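Local coordinates for protein cytochrome C, class II (Shewanella frigidimarina, PDB 4ULV) that binds heme c covalently in a four-helix bundle and probably serves in electron transfer, with a possible role in sensing diatomic gases, at residues S83-T86 against A87-N91. Residues are numbered along the deposited sequence; the frame is centred on the assembly and turned at random. Where two conformers were deposited one is given.
Sequences SKMT and AFQDN. With HEC (heme c), chain C.
Met85 and Phe88, one turn apart on helix 78-98, lie side by side with their side chains pointing the same way, into the heme c pocket. The methionine sulfur sits at the edge of the phenylalanine ring, Met85 SD to Phe88 CD2 4.1 Å, an edge-on Met-aromatic contact. A flexible thioether suits this place: with CG anti to the backbone N (chi1 -172°) and the chain bent at its next two torsions, Met85 CE comes within 3.6 Å of heme CBC. Phe88 brings a flat, rigid group. One face of its ring looks toward the porphyrin's meso carbon CHC, and Phe88 CB lies 3.5 Å from heme CMC. Phe88 CE1 reaches heme CBB at 3.6 Å, while the ring also touches Thr114 and Ser117 of helix 104-125, which carries the heme-binding cysteines. An alanine in place of Phe88 would probably open a gap beside CMC and CBB and deprive the Met85 sulfur of its aromatic neighbour.

On the solvent side, Thr86 O accepts Asp90 N at 2.9 Å. The Thr86 hydroxyl, set between backbone N and carbonyl carbon (chi1 59°), lies near the carbonyls of Asp82 and Ser83, and its proton can serve either, a common use of a threonine hydroxyl in a helix. Ala87 N bonds Ser83 O at 2.9 Å, and its small methyl fits against that carbonyl, Ala87 CB to Ser83 O 3.4 Å. With Ser83, Thr86, Ala87 and Asp90 exposed and Met85 and Phe88 buried, the helix is amphipathic, its sulfur and aromatic carbon offering the heme periphery an apolar wall.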
loop_
_atom_site.group_PDB
_atom_site.type_symbol
_atom_site.label_atom_id
_atom_site.label_comp_id
_atom_site.label_asym_id
_atom_site.label_seq_id
_atom_site.Cartn_x
_atom_site.Cartn_y
_atom_site.Cartn_z
ATOM N N SER A 83 10.365 -0.830 17.757
ATOM C CA SER A 83 9.992 -2.137 18.306
ATOM C C SER A 83 8.505 -2.383 18.079
ATOM O O SER A 83 8.111 -3.415 17.585
ATOM C CB SER A 83 10.355 -2.149 19.769
ATOM O OG SER A 83 9.899 -3.349 20.402
ATOM N N LYS A 84 7.669 -1.366 18.400
ATOM C CA LYS A 84 6.215 -1.494 18.140
ATOM C C LYS A 84 5.929 -1.706 16.638
ATOM O O LYS A 84 5.068 -2.482 16.231
ATOM C CB LYS A 84 5.424 -0.262 18.648
ATOM C CG LYS A 84 5.321 -0.193 20.127
ATOM C CD LYS A 84 4.374 0.960 20.554
ATOM C CE LYS A 84 4.305 1.266 22.042
ATOM N NZ LYS A 84 4.180 0.062 22.872
ATOM N N MET A 85 6.604 -0.917 15.799
ATOM C CA MET A 85 6.360 -1.058 14.361
ATOM C C MET A 85 6.738 -2.434 13.815
ATOM O O MET A 85 5.973 -2.992 13.031
ATOM C CB MET A 85 7.053 0.058 13.599
ATOM C CG MET A 85 6.677 0.099 12.112
ATOM S SD MET A 85 5.009 0.684 11.836
ATOM C CE MET A 85 5.114 2.465 12.184
ATOM N N THR A 86 7.908 -2.924 14.208
ATOM C CA THR A 86 8.281 -4.279 13.783
ATOM C C THR A 86 7.397 -5.368 14.329
ATOM O O THR A 86 7.045 -6.324 13.629
ATOM C CB THR A 86 9.756 -4.562 14.052
ATOM O OG1 THR A 86 10.087 -4.446 15.414
ATOM C CG2 THR A 86 10.628 -3.654 13.332
ATOM N N ALA A 87 6.908 -5.177 15.555
ATOM C CA ALA A 87 5.960 -6.097 16.107
ATOM C C ALA A 87 4.652 -6.090 15.376
ATOM O O ALA A 87 4.033 -7.127 15.141
ATOM C CB ALA A 87 5.760 -5.856 17.578
ATOM N N PHE A 88 4.272 -4.862 14.895
ATOM C CA PHE A 88 3.079 -4.784 14.068
ATOM C C PHE A 88 3.261 -5.557 12.748
ATOM O O PHE A 88 2.381 -6.268 12.296
ATOM C CB PHE A 88 2.712 -3.276 13.848
ATOM C CG PHE A 88 1.712 -3.024 12.766
ATOM C CD1 PHE A 88 0.510 -3.714 12.709
ATOM C CD2 PHE A 88 1.908 -1.962 11.850
ATOM C CE1 PHE A 88 -0.441 -3.433 11.749
ATOM C CE2 PHE A 88 0.958 -1.707 10.877
ATOM C CZ PHE A 88 -0.221 -2.396 10.811
ATOM N N GLN A 89 4.401 -5.326 12.087
ATOM C CA GLN A 89 4.675 -6.058 10.839
ATOM C C GLN A 89 4.585 -7.551 11.120
ATOM O O GLN A 89 4.012 -8.291 10.320
ATOM C CB GLN A 89 6.064 -5.674 10.271
ATOM C CG GLN A 89 6.152 -4.196 9.805
ATOM C CD GLN A 89 7.539 -3.751 9.363
ATOM O OE1 GLN A 89 8.475 -4.570 9.250
ATOM N NE2 GLN A 89 7.674 -2.466 9.053
ATOM N N ASP A 90 5.148 -7.989 12.232
ATOM C CA ASP A 90 5.103 -9.420 12.592
ATOM C C ASP A 90 3.650 -9.913 12.825
ATOM O O ASP A 90 3.256 -10.981 12.346
ATOM C CB ASP A 90 5.906 -9.663 13.860
ATOM C CG ASP A 90 7.398 -9.558 13.667
ATOM O OD1 ASP A 90 7.926 -9.664 12.504
ATOM O OD2 ASP A 90 8.107 -9.429 14.728
ATOM N N ASN A 91 2.866 -9.169 13.642
ATOM C CA ASN A 91 1.524 -9.594 13.872
ATOM C C ASN A 91 0.612 -9.533 12.667
ATOM O O ASN A 91 -0.267 -10.348 12.488
ATOM C CB ASN A 91 0.976 -8.928 15.117
ATOM C CG ASN A 91 0.482 -7.511 14.901
ATOM O OD1 ASN A 91 -0.239 -7.240 13.947
ATOM N ND2 ASN A 91 0.811 -6.614 15.845
HETATM FE FE HEC C . -1.755 4.063 12.896
HETATM C CHA HEC C . -2.135 7.286 11.777
HETATM C CHB HEC C . -4.660 3.230 11.405
HETATM C CHC HEC C . -1.061 0.783 13.435
HETATM C CHD HEC C . 1.221 4.915 14.291
HETATM N NA HEC C . -3.144 5.115 11.742
HETATM C C1A HEC C . -3.167 6.419 11.405
HETATM C C2A HEC C . -4.315 6.748 10.672
HETATM C C3A HEC C . -5.030 5.596 10.568
HETATM C C4A HEC C . -4.274 4.583 11.240
HETATM C CMA HEC C . -6.354 5.416 9.908
HETATM C CAA HEC C . -4.666 8.138 10.127
HETATM C CBA HEC C . -4.056 8.322 8.724
HETATM C CGA HEC C . -4.443 9.650 8.081
HETATM O O1A HEC C . -3.898 10.675 8.484
HETATM O O2A HEC C . -5.262 9.629 7.149
HETATM N NB HEC C . -2.648 2.267 12.399
HETATM C C1B HEC C . -3.903 2.104 11.895
HETATM C C2B HEC C . -4.383 0.789 11.975
HETATM C C3B HEC C . -3.330 0.136 12.546
HETATM C C4B HEC C . -2.288 1.020 12.811
HETATM C CMB HEC C . -5.724 0.291 11.615
HETATM C CAB HEC C . -3.209 -1.332 12.914
HETATM C CBB HEC C . -3.835 -2.302 11.919
HETATM N NC HEC C . -0.136 2.973 13.676
HETATM C C1C HEC C . -0.059 1.603 13.899
HETATM C C2C HEC C . 1.134 1.282 14.575
HETATM C C3C HEC C . 1.815 2.473 14.812
HETATM C C4C HEC C . 0.962 3.486 14.233
HETATM C CMC HEC C . 1.517 -0.149 14.967
HETATM C CAC HEC C . 3.099 2.732 15.536
HETATM C CBC HEC C . 4.152 1.667 15.600
HETATM N ND HEC C . -0.615 5.807 12.987
HETATM C C1D HEC C . 0.490 5.995 13.695
HETATM C C2D HEC C . 0.873 7.367 13.769
HETATM C C3D HEC C . -0.026 8.015 12.971
HETATM C C4D HEC C . -0.971 7.044 12.551
HETATM C CMD HEC C . 2.040 7.950 14.454
HETATM C CAD HEC C . -0.009 9.466 12.606
HETATM C CBD HEC C . 0.557 9.729 11.208
HETATM C CGD HEC C . 0.574 11.220 10.824
HETATM O O1D HEC C . -0.474 11.896 11.124
HETATM O O2D HEC C . 1.630 11.637 10.328
#